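Local atomic coordinates of carboxylic ester hydrolase (Aspergillus niger, PDB entry 7K4O), a protein that hydrolyses ester bonds in tannins as a serine esterase, probably cleaving galloyl esters to release gallic acid. Residues N129-A134 with Y144-M149; W454-T459 with I486-N491. All coordinates share one frame; numbering follows the deposited sequence.

Interaction 1: residues N129-A134 with Y144-M149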
loop_
_atom_site.group_PDB
_atom_site.type_symbol
_atom_site.label_atom_id
_atom_site.label_comp_id
_atom_site.label_asym_id
_atom_site.label_seq_id
_atom_site.Cartn_x
_atom_site.Cartn_y
_atom_site.Cartn_z
ATOM N N ASN A 129 -10.796 12.890 10.369
ATOM C CA ASN A 129 -9.586 13.378 11.082
ATOM C C ASN A 129 -8.538 12.267 11.097
ATOM O O ASN A 129 -8.874 11.115 11.406
ATOM C CB ASN A 129 -9.938 13.814 12.491
ATOM C CG ASN A 129 -10.822 15.051 12.442
ATOM O OD1 ASN A 129 -10.643 15.903 11.572
ATOM N ND2 ASN A 129 -11.860 15.082 13.255
ATOM N N ASN A 130 -7.294 12.609 10.821
ATOM C CA ASN A 130 -6.263 11.603 10.567
ATOM C C ASN A 130 -5.268 11.511 11.706
ATOM O O ASN A 130 -5.362 12.224 12.656
ATOM C CB ASN A 130 -5.619 11.840 9.228
ATOM C CG ASN A 130 -6.629 11.788 8.086
ATOM O OD1 ASN A 130 -7.617 11.058 8.148
ATOM N ND2 ASN A 130 -6.348 12.548 7.065
ATOM N N ALA A 131 -4.362 10.545 11.579
ATOM C CA ALA A 131 -3.451 10.200 12.678
ATOM C C ALA A 131 -2.477 11.366 12.894
ATOM O O ALA A 131 -2.071 11.575 14.050
ATOM C CB ALA A 131 -2.702 8.941 12.395
ATOM N N ASP A 132 -2.082 12.043 11.828
ATOM C CA ASP A 132 -1.103 13.163 11.959
ATOM C C ASP A 132 -1.680 14.301 12.778
ATOM O O ASP A 132 -0.926 14.775 13.690
ATOM C CB ASP A 132 -0.545 13.573 10.619
ATOM C CG ASP A 132 -1.535 13.965 9.537
ATOM O OD1 ASP A 132 -2.737 13.776 9.726
ATOM O OD2 ASP A 132 -1.017 14.352 8.463
ATOM N N THR A 133 -2.974 14.590 12.673
ATOM C CA THR A 133 -3.600 15.672 13.475
ATOM C C THR A 133 -3.724 15.283 14.945
ATOM O O THR A 133 -3.802 16.178 15.774
ATOM C CB THR A 133 -4.925 16.118 12.867
ATOM O OG1 THR A 133 -5.943 15.145 13.151
ATOM C CG2 THR A 133 -4.770 16.300 11.375
ATOM N N ALA A 134 -3.633 14.007 15.294
ATOM C CA ALA A 134 -3.792 13.514 16.666
ATOM C C ALA A 134 -2.457 13.049 17.274
ATOM O O ALA A 134 -2.489 12.573 18.415
ATOM C CB ALA A 134 -4.822 12.388 16.649
ATOM N N TYR A 144 1.320 8.740 22.586
ATOM C CA TYR A 144 1.608 7.300 22.335
ATOM C C TYR A 144 0.336 6.516 22.025
ATOM O O TYR A 144 0.469 5.499 21.283
ATOM C CB TYR A 144 2.358 6.681 23.513
ATOM C CG TYR A 144 3.728 7.263 23.738
ATOM C CD1 TYR A 144 4.735 7.099 22.804
ATOM C CD2 TYR A 144 4.042 7.928 24.904
ATOM C CE1 TYR A 144 6.002 7.615 22.977
ATOM C CE2 TYR A 144 5.318 8.440 25.109
ATOM C CZ TYR A 144 6.297 8.286 24.152
ATOM O OH TYR A 144 7.565 8.778 24.396
ATOM N N GLU A 145 -0.800 6.882 22.574
ATOM C CA GLU A 145 -2.060 6.176 22.283
ATOM C C GLU A 145 -2.323 6.282 20.767
ATOM O O GLU A 145 -2.688 5.268 20.112
ATOM C CB GLU A 145 -3.235 6.710 23.095
ATOM C CG GLU A 145 -4.555 6.057 22.718
ATOM C CD GLU A 145 -4.723 4.583 23.026
ATOM O OE1 GLU A 145 -5.824 4.002 22.624
ATOM O OE2 GLU A 145 -3.842 3.988 23.670
ATOM N N THR A 146 -2.173 7.479 20.200
ATOM C CA THR A 146 -2.350 7.673 18.746
ATOM C C THR A 146 -1.383 6.790 17.984
ATOM O O THR A 146 -1.786 6.127 17.004
ATOM C CB THR A 146 -2.165 9.137 18.327
ATOM O OG1 THR A 146 -3.045 9.947 19.096
ATOM C CG2 THR A 146 -2.381 9.312 16.844
ATOM N N LEU A 147 -0.102 6.799 18.365
ATOM C CA LEU A 147 0.922 5.991 17.710
ATOM C C LEU A 147 0.515 4.520 17.705
ATOM O O LEU A 147 0.559 3.902 16.630
ATOM C CB LEU A 147 2.273 6.173 18.415
ATOM C CG LEU A 147 3.372 5.271 17.928
ATOM C CD1 LEU A 147 3.778 5.627 16.516
ATOM C CD2 LEU A 147 4.613 5.335 18.806
ATOM N N TYR A 148 0.156 3.990 18.869
ATOM C CA TYR A 148 -0.156 2.542 18.973
ATOM C C TYR A 148 -1.464 2.225 18.216
ATOM O O TYR A 148 -1.519 1.138 17.564
ATOM C CB TYR A 148 -0.222 2.082 20.432
ATOM C CG TYR A 148 1.136 1.667 20.939
ATOM C CD1 TYR A 148 2.084 2.628 21.294
ATOM C CD2 TYR A 148 1.484 0.341 21.117
ATOM C CE1 TYR A 148 3.338 2.250 21.759
ATOM C CE2 TYR A 148 2.746 -0.055 21.557
ATOM C CZ TYR A 148 3.678 0.920 21.905
ATOM O OH TYR A 148 4.910 0.575 22.396
ATOM N N MET A 149 -2.490 3.057 18.358
ATOM C CA MET A 149 -3.751 2.823 17.624
ATOM C C MET A 149 -3.498 2.841 16.094
ATOM O O MET A 149 -3.946 1.916 15.394
ATOM C CB MET A 149 -4.752 3.897 18.008
ATOM C CG MET A 149 -5.386 3.658 19.365
ATOM S SD MET A 149 -6.455 2.166 19.388
ATOM C CE MET A 149 -7.944 2.900 18.707
#

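Interaction 2: residues W454-T459 with I486-N491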
loop_
_atom_site.group_PDB
_atom_site.type_symbol
_atom_site.label_atom_id
_atom_site.label_comp_id
_atom_site.label_asym_id
_atom_site.label_seq_id
_atom_site.Cartn_x
_atom_site.Cartn_y
_atom_site.Cartn_z
ATOM N N TRP A 454 1.217 -20.120 0.518
ATOM C CA TRP A 454 0.311 -19.302 1.363
ATOM C C TRP A 454 0.556 -17.784 1.264
ATOM O O TRP A 454 -0.301 -17.021 1.686
ATOM C CB TRP A 454 0.327 -19.804 2.813
ATOM C CG TRP A 454 1.671 -19.702 3.453
ATOM C CD1 TRP A 454 2.674 -20.616 3.349
ATOM C CD2 TRP A 454 2.183 -18.615 4.264
ATOM N NE1 TRP A 454 3.770 -20.216 4.080
ATOM C CE2 TRP A 454 3.508 -18.975 4.619
ATOM C CE3 TRP A 454 1.667 -17.406 4.745
ATOM C CZ2 TRP A 454 4.319 -18.176 5.431
ATOM C CZ3 TRP A 454 2.521 -16.585 5.484
ATOM C CH2 TRP A 454 3.792 -16.983 5.828
ATOM N N TYR A 455 1.665 -17.311 0.731
ATOM C CA TYR A 455 1.965 -15.860 0.623
ATOM C C TYR A 455 2.554 -15.631 -0.769
ATOM O O TYR A 455 3.682 -16.011 -1.019
ATOM C CB TYR A 455 2.923 -15.387 1.729
ATOM C CG TYR A 455 3.523 -14.007 1.560
ATOM C CD1 TYR A 455 2.966 -13.052 0.704
ATOM C CD2 TYR A 455 4.644 -13.630 2.305
ATOM C CE1 TYR A 455 3.552 -11.786 0.545
ATOM C CE2 TYR A 455 5.213 -12.365 2.178
ATOM C CZ TYR A 455 4.697 -11.463 1.257
ATOM O OH TYR A 455 5.274 -10.243 1.090
ATOM N N ARG A 456 1.737 -15.101 -1.656
ATOM C CA ARG A 456 2.057 -14.892 -3.073
ATOM C C ARG A 456 2.107 -13.404 -3.359
ATOM O O ARG A 456 1.284 -12.633 -2.866
ATOM C CB ARG A 456 1.059 -15.656 -3.961
ATOM C CG ARG A 456 1.085 -17.151 -3.698
ATOM C CD ARG A 456 0.008 -17.949 -4.448
ATOM N NE ARG A 456 0.370 -18.010 -5.843
ATOM C CZ ARG A 456 1.257 -18.855 -6.371
ATOM N NH1 ARG A 456 1.866 -19.772 -5.640
ATOM N NH2 ARG A 456 1.487 -18.800 -7.670
ATOM N N LEU A 457 3.089 -13.035 -4.182
ATOM C CA LEU A 457 3.427 -11.652 -4.514
ATOM C C LEU A 457 3.398 -11.470 -6.033
ATOM O O LEU A 457 3.992 -12.311 -6.764
ATOM C CB LEU A 457 4.829 -11.358 -3.961
ATOM C CG LEU A 457 5.450 -10.045 -4.410
ATOM C CD1 LEU A 457 4.660 -8.826 -3.928
ATOM C CD2 LEU A 457 6.891 -9.997 -3.918
ATOM N N TYR A 458 2.790 -10.398 -6.476
ATOM C CA TYR A 458 2.574 -10.128 -7.912
ATOM C C TYR A 458 2.908 -8.673 -8.207
ATOM O O TYR A 458 2.356 -7.780 -7.557
ATOM C CB TYR A 458 1.128 -10.441 -8.322
ATOM C CG TYR A 458 0.617 -11.797 -7.926
ATOM C CD1 TYR A 458 0.079 -11.978 -6.665
ATOM C CD2 TYR A 458 0.601 -12.879 -8.803
ATOM C CE1 TYR A 458 -0.434 -13.191 -6.254
ATOM C CE2 TYR A 458 0.084 -14.100 -8.395
ATOM C CZ TYR A 458 -0.447 -14.259 -7.128
ATOM O OH TYR A 458 -0.961 -15.462 -6.666
ATOM N N THR A 459 3.759 -8.398 -9.197
ATOM C CA THR A 459 3.901 -7.007 -9.668
ATOM C C THR A 459 2.904 -6.724 -10.783
ATOM O O THR A 459 2.441 -7.686 -11.480
ATOM C CB THR A 459 5.353 -6.648 -10.043
ATOM O OG1 THR A 459 5.723 -7.220 -11.302
ATOM C CG2 THR A 459 6.345 -7.062 -8.966
ATOM N N ILE A 486 -11.405 -15.177 -1.860
ATOM C CA ILE A 486 -12.511 -16.075 -1.437
ATOM C C ILE A 486 -12.320 -17.442 -2.088
ATOM O O ILE A 486 -12.499 -18.475 -1.397
ATOM C CB ILE A 486 -13.864 -15.458 -1.778
ATOM C CG1 ILE A 486 -14.184 -14.291 -0.845
ATOM C CG2 ILE A 486 -14.949 -16.526 -1.721
ATOM C CD1 ILE A 486 -15.252 -13.408 -1.357
ATOM N N ASP A 487 -12.069 -17.461 -3.380
ATOM C CA ASP A 487 -11.903 -18.756 -4.080
ATOM C C ASP A 487 -10.743 -19.568 -3.481
ATOM O O ASP A 487 -10.834 -20.807 -3.346
ATOM C CB ASP A 487 -11.680 -18.479 -5.545
ATOM C CG ASP A 487 -12.478 -19.378 -6.475
ATOM O OD1 ASP A 487 -13.357 -20.121 -5.996
ATOM O OD2 ASP A 487 -12.164 -19.320 -7.679
ATOM N N TRP A 488 -9.652 -18.910 -3.122
ATOM C CA TRP A 488 -8.484 -19.562 -2.521
ATOM C C TRP A 488 -8.873 -20.100 -1.148
ATOM O O TRP A 488 -8.705 -21.310 -0.864
ATOM C CB TRP A 488 -7.329 -18.586 -2.469
ATOM C CG TRP A 488 -6.013 -19.203 -2.146
ATOM C CD1 TRP A 488 -5.673 -20.528 -2.116
ATOM C CD2 TRP A 488 -4.789 -18.472 -1.909
ATOM N NE1 TRP A 488 -4.337 -20.668 -1.872
ATOM C CE2 TRP A 488 -3.768 -19.428 -1.758
ATOM C CE3 TRP A 488 -4.472 -17.118 -1.843
ATOM C CZ2 TRP A 488 -2.434 -19.065 -1.540
ATOM C CZ3 TRP A 488 -3.155 -16.757 -1.615
ATOM C CH2 TRP A 488 -2.162 -17.722 -1.455
ATOM N N VAL A 489 -9.330 -19.234 -0.268
ATOM C CA VAL A 489 -9.579 -19.588 1.145
ATOM C C VAL A 489 -10.764 -20.560 1.275
ATOM O O VAL A 489 -10.642 -21.551 2.020
ATOM C CB VAL A 489 -9.816 -18.295 1.960
ATOM C CG1 VAL A 489 -10.352 -18.656 3.327
ATOM C CG2 VAL A 489 -8.541 -17.476 2.071
ATOM N N GLU A 490 -11.868 -20.284 0.585
ATOM C CA GLU A 490 -13.114 -21.027 0.812
ATOM C C GLU A 490 -13.232 -22.220 -0.137
ATOM O O GLU A 490 -13.924 -23.188 0.253
ATOM C CB GLU A 490 -14.338 -20.149 0.690
ATOM C CG GLU A 490 -14.281 -18.948 1.640
ATOM C CD GLU A 490 -15.523 -18.087 1.671
ATOM O OE1 GLU A 490 -16.635 -18.552 1.321
ATOM O OE2 GLU A 490 -15.387 -16.914 2.028
ATOM N N ASN A 491 -12.673 -22.144 -1.321
ATOM C CA ASN A 491 -12.965 -23.162 -2.372
ATOM C C ASN A 491 -11.720 -23.961 -2.780
ATOM O O ASN A 491 -11.862 -24.815 -3.679
ATOM C CB ASN A 491 -13.615 -22.522 -3.586
ATOM C CG ASN A 491 -14.859 -21.731 -3.217
ATOM O OD1 ASN A 491 -15.568 -22.090 -2.293
ATOM N ND2 ASN A 491 -15.137 -20.652 -3.920
#

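Interaction 1: residues N129-A134 with Y144-M149
Thr146 faces Ala131 and Ala134 with its two branches divided by a chi1 of -55°, which places OG1 beside its own backbone N and swings CG2 anti to that nitrogen, over the loop turn. Since the bond from CA to CB also points at 129-134, hydroxyl and methyl reach the same short piece of chain together. The hydroxyl does the polar work: Thr146 OG1 donates a hydrogen bond to Ala134 O at 2.8 Å. It approaches from above the carbonyl plane, 53° out of it, instead of on a lone pair. Thr146 CG2 lies against two carbonyl oxygens, with Ala131 O and Ala134 O each 3.6 Å from it. The methyl of Ala134 settles between the branches, its CB being 3.9 Å from both Thr146 OG1 and Thr146 CG2.

The loop presents these groups as a turn, tied by a backbone bond of 3.1 Å from Ala134 N to Ala131 O. Ala131 O is thus an acceptor within the turn as well as a neighbour of the threonine methyl. On the helical side, Asp143 OD1 accepts a hydrogen bond from Thr146 N, so this residue of the first helical turn is gripped through its backbone as well as its hydroxyl. The methyl of Ala131 packs further on Phe124 and Phe150, and its backbone is bonded to that of Tyr98.

A buried threonine here ties the start of helix 144-169 to the loop that leads toward it from strand 115-120. Helix and loop belong to the connection between strands 115-120 and 179-185, a beta-alpha-beta crossover of the alpha/beta-hydrolase fold that leads to the presumed nucleophile elbow.

Interaction 2: residues W454-T459 with I486-N491
Trp488 meets Arg456 and the backbone of Trp454 through van der Waals contact alone, made by the outer corner of its indole. Trp488 CH2 is 3.7 Å from Arg456 CD, and Trp454 O lies as close to the same ring carbon, at 3.7 Å. Trp488 CZ2 adds a contact with Trp454 CA at 4.0 Å. The indole extends from helix 481-491 with CG anti to the backbone N (chi1 -168°), which carries its six-membered ring to the start of the strand. The Trp454 side chain starts away from the helix and gives its NE1 to Tyr439 OH.

Charge is dealt with elsewhere. The Arg456 chain bends at chi3, and its guanidinium plane stands 88° from that of the indole, so the two are not stacked. The guanidinium hydrogen-bonds to backbone carbonyls: NH1 to Asn452 O, NH2 to Thr496 O and NE to Pro495 O. The proline also packs against Trp488.

Within the helix, Asn491 ND2 bonds to the anti lone pair of Asp487 OD1 at 2.8 Å, nearly straight at 172°, linking side chains one turn apart.

The contact therefore uses the arginine in two parts: its aliphatic stem supplies nonpolar surface to a buried tryptophan, while its guanidinium is bound by main-chain carbonyl oxygens, whose partial negative charge would suit a cation.

Interaction 1 closes along the chain before interaction 2 opens, and they are well separated in space, about 32 Å between centres and about 21 Å between nearest atoms. Both belong to the framework of the same mixed sheet: interaction 1 lies within the connection leading into strand 179-185, an inner strand of the sheet, while interaction 2 packs helix 481-491 on outermost strand 455-460. The latter helix also reaches strand 179-185, where Ile486 and Val489 touch Tyr181. Interaction 1 precedes the probable nucleophile Ser186 in sequence, whereas the two segments of interaction 2 bracket His465 and come after Asp419; neither contact supplies a residue of the gallic acid pocket.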